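Local coordinates for protein cyclopropane-fatty-acyl-phospholipid synthase 1 (Mycobacterium tuberculosis, PDB 1KPH) that transfers a methylene group from S-adenosyl-L-methionine to the distal double bond of alpha mycolic acids, forming a cyclopropane ring in lipids of the mycobacterial cell envelope, at residues M66-V71 / R132-G137. Numbering follows the deposited sequence.
Sequences MTLLDV and RIVSIG. With SAH (S-adenosyl-L-homocysteine), chain F; 10A (didecyl-dimethyl-ammonium), chain G.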
loop_
_atom_site.group_PDB
_atom_site.type_symbol
_atom_site.label_atom_id
_atom_site.label_comp_id
_atom_site.label_asym_id
_atom_site.label_seq_id
_atom_site.Cartn_x
_atom_site.Cartn_y
_atom_site.Cartn_z
ATOM N N MET A 66 -21.791 6.581 4.232
ATOM C CA MET A 66 -20.794 7.051 3.274
ATOM C C MET A 66 -20.270 5.903 2.428
ATOM O O MET A 66 -20.393 4.738 2.805
ATOM C CB MET A 66 -19.609 7.686 3.996
ATOM C CG MET A 66 -19.809 9.112 4.442
ATOM S SD MET A 66 -18.252 9.776 5.066
ATOM C CE MET A 66 -18.840 11.200 5.906
ATOM N N THR A 67 -19.689 6.242 1.281
ATOM C CA THR A 67 -19.101 5.251 0.391
ATOM C C THR A 67 -17.606 5.522 0.339
ATOM O O THR A 67 -17.178 6.601 -0.085
ATOM C CB THR A 67 -19.673 5.347 -1.037
ATOM O OG1 THR A 67 -21.071 5.031 -1.013
ATOM C CG2 THR A 67 -18.960 4.375 -1.957
ATOM N N LEU A 68 -16.816 4.547 0.781
ATOM C CA LEU A 68 -15.362 4.679 0.795
ATOM C C LEU A 68 -14.715 3.938 -0.363
ATOM O O LEU A 68 -15.012 2.767 -0.609
ATOM C CB LEU A 68 -14.796 4.141 2.116
ATOM C CG LEU A 68 -13.272 3.998 2.226
ATOM C CD1 LEU A 68 -12.620 5.375 2.289
ATOM C CD2 LEU A 68 -12.928 3.186 3.471
ATOM N N LEU A 69 -13.825 4.626 -1.072
ATOM C CA LEU A 69 -13.117 4.025 -2.195
ATOM C C LEU A 69 -11.710 3.637 -1.750
ATOM O O LEU A 69 -10.965 4.482 -1.268
ATOM C CB LEU A 69 -13.020 5.015 -3.360
ATOM C CG LEU A 69 -12.191 4.547 -4.559
ATOM C CD1 LEU A 69 -12.876 3.376 -5.243
ATOM C CD2 LEU A 69 -12.013 5.704 -5.540
ATOM N N ASP A 70 -11.357 2.363 -1.895
ATOM C CA ASP A 70 -10.020 1.906 -1.530
ATOM C C ASP A 70 -9.265 1.589 -2.811
ATOM O O ASP A 70 -9.491 0.545 -3.427
ATOM C CB ASP A 70 -10.080 0.647 -0.660
ATOM C CG ASP A 70 -8.700 0.182 -0.211
ATOM O OD1 ASP A 70 -7.695 0.571 -0.847
ATOM O OD2 ASP A 70 -8.614 -0.586 0.773
ATOM N N VAL A 71 -8.377 2.495 -3.212
ATOM C CA VAL A 71 -7.580 2.316 -4.424
ATOM C C VAL A 71 -6.396 1.402 -4.137
ATOM O O VAL A 71 -5.453 1.788 -3.452
ATOM C CB VAL A 71 -7.065 3.672 -4.950
ATOM C CG1 VAL A 71 -6.260 3.471 -6.224
ATOM C CG2 VAL A 71 -8.234 4.597 -5.204
ATOM N N ARG A 132 -15.253 9.421 0.340
ATOM C CA ARG A 132 -13.885 9.492 0.843
ATOM C C ARG A 132 -12.981 8.519 0.104
ATOM O O ARG A 132 -13.451 7.562 -0.513
ATOM C CB ARG A 132 -13.858 9.185 2.344
ATOM C CG ARG A 132 -14.606 10.200 3.208
ATOM C CD ARG A 132 -13.916 11.556 3.199
ATOM N NE ARG A 132 -14.545 12.510 4.109
ATOM C CZ ARG A 132 -15.666 13.176 3.845
ATOM N NH1 ARG A 132 -16.289 13.001 2.687
ATOM N NH2 ARG A 132 -16.168 14.016 4.745
ATOM N N ILE A 133 -11.677 8.766 0.159
ATOM C CA ILE A 133 -10.730 7.893 -0.509
ATOM C C ILE A 133 -9.557 7.512 0.384
ATOM O O ILE A 133 -9.047 8.330 1.156
ATOM C CB ILE A 133 -10.136 8.550 -1.774
ATOM C CG1 ILE A 133 -11.249 8.927 -2.756
ATOM C CG2 ILE A 133 -9.145 7.588 -2.430
ATOM C CD1 ILE A 133 -10.742 9.606 -4.020
ATOM N N VAL A 134 -9.132 6.261 0.271
ATOM C CA VAL A 134 -7.983 5.787 1.022
ATOM C C VAL A 134 -7.158 4.961 0.049
ATOM O O VAL A 134 -7.705 4.207 -0.751
ATOM C CB VAL A 134 -8.400 4.908 2.241
ATOM C CG1 VAL A 134 -9.157 3.679 1.773
ATOM C CG2 VAL A 134 -7.160 4.503 3.039
ATOM N N SER A 135 -5.846 5.136 0.088
ATOM C CA SER A 135 -4.965 4.375 -0.786
ATOM C C SER A 135 -3.678 4.130 -0.032
ATOM O O SER A 135 -2.940 5.070 0.294
ATOM C CB SER A 135 -4.683 5.133 -2.087
ATOM O OG SER A 135 -3.960 4.306 -2.983
ATOM N N ILE A 136 -3.419 2.860 0.254
ATOM C CA ILE A 136 -2.236 2.476 1.003
ATOM C C ILE A 136 -1.307 1.569 0.206
ATOM O O ILE A 136 -1.675 0.451 -0.159
ATOM C CB ILE A 136 -2.641 1.757 2.314
ATOM C CG1 ILE A 136 -3.492 2.699 3.171
ATOM C CG2 ILE A 136 -1.397 1.315 3.077
ATOM C CD1 ILE A 136 -4.297 2.009 4.242
ATOM N N GLY A 137 -0.104 2.064 -0.068
ATOM C CA GLY A 137 0.876 1.277 -0.793
ATOM C C GLY A 137 0.538 0.904 -2.221
ATOM O O GLY A 137 1.015 -0.115 -2.715
HETATM N N SAH F . -3.656 -1.470 0.257
HETATM C CA SAH F . -3.422 -2.884 0.546
HETATM C CB SAH F . -2.558 -3.549 -0.547
HETATM C CG SAH F . -1.252 -2.849 -0.985
HETATM C C SAH F . -2.742 -3.064 1.915
HETATM O OXT SAH F . -2.639 -4.213 2.380
HETATM C "C5'" SAH F . -0.627 -2.714 -3.723
HETATM C "C4'" SAH F . -2.076 -2.783 -4.186
HETATM O "O4'" SAH F . -2.446 -1.685 -5.064
HETATM C "C3'" SAH F . -2.402 -4.069 -4.943
HETATM O "O3'" SAH F . -3.675 -4.583 -4.471
HETATM C "C2'" SAH F . -2.462 -3.627 -6.384
HETATM O "O2'" SAH F . -3.267 -4.493 -7.186
HETATM C "C1'" SAH F . -3.015 -2.247 -6.272
HETATM N N9 SAH F . -2.731 -1.402 -7.436
HETATM C C8 SAH F . -1.562 -1.130 -8.078
HETATM N N7 SAH F . -1.621 -0.327 -9.094
HETATM C C5 SAH F . -2.982 -0.023 -9.139
HETATM C C6 SAH F . -3.851 0.866 -10.057
HETATM N N6 SAH F . -3.349 1.573 -11.083
HETATM N N1 SAH F . -5.196 0.911 -9.778
HETATM C C2 SAH F . -5.691 0.191 -8.735
HETATM N N3 SAH F . -5.033 -0.616 -7.868
HETATM C C4 SAH F . -3.672 -0.676 -8.132
HETATM C C1 10A G . 13.109 2.800 -6.611
HETATM C C2 10A G . 12.042 1.851 -7.169
HETATM C C3 10A G . 10.975 1.574 -6.104
HETATM C C4 10A G . 9.848 0.618 -6.521
HETATM C C5 10A G . 8.906 0.477 -5.317
HETATM C C6 10A G . 7.733 -0.499 -5.499
HETATM C C7 10A G . 6.994 -0.485 -4.152
HETATM C C8 10A G . 5.864 -1.508 -4.019
HETATM C C9 10A G . 5.290 -1.398 -2.590
HETATM C C10 10A G . 4.304 -2.535 -2.326
HETATM N N1 10A G . 3.738 -2.828 -0.926
HETATM C C11 10A G . 2.893 -4.077 -1.069
HETATM C C12 10A G . 2.813 -1.731 -0.464
HETATM C C13 10A G . 4.761 -3.018 0.205
HETATM C C14 10A G . 5.908 -4.074 0.140
HETATM C C15 10A G . 7.057 -3.912 1.164
HETATM C C16 10A G . 7.927 -2.634 1.125
HETATM C C17 10A G . 8.765 -2.496 -0.161
HETATM C C18 10A G . 9.645 -1.239 -0.171
HETATM C C19 10A G . 10.460 -1.168 -1.469
HETATM C C20 10A G . 11.372 0.069 -1.432
HETATM C C21 10A G . 12.239 0.165 -2.690
HETATM C C22 10A G . 13.134 1.399 -2.570
HETATM O O HOH W 1 -5.092 1.005 -0.755
#
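Val71 O is gripped by two groups at the carboxyl end of its strand: Ser135 OG donates to it over 3.0 Å, and a water lies 2.8 Å from the same oxygen. Ser135 reaches it because OG stands opposite its own backbone N (chi1 -173°), and the hydroxyl comes in tilted from the carbonyl plane. The water also contacts Asp70 OD1 and accepts from Ile136 N at 2.7 Å, filling the place of a direct strand-to-strand bond where the two chains part. Before that split, parallel pairing is regular: Leu69 N donates to Arg132 O, Val134 N to Leu69 O (3.0 Å) and Val71 N to Val134 O, with a weak Arg132 N to Thr67 O bond at the start. Strands 67-71 and 132-136 are neighbours in the middle of the Rossmann-like methyltransferase sheet, and their carboxyl ends face the cofactor; Ile136 O takes the amino group N of S-adenosyl-L-homocysteine at 2.8 Å. On the face turned to helix 77-86, Leu68 CD1 meets Val134 CG1 at 3.9 Å, and Val134 CG1 in turn lies 4.0 Å from Asp70 CB. Val71 CG2 and Ile133 CG2 touch on the reverse face. Met66 CE sits over one face of the Arg132 guanidinium, near its rim, while NE of that arginine donates to Leu60 O.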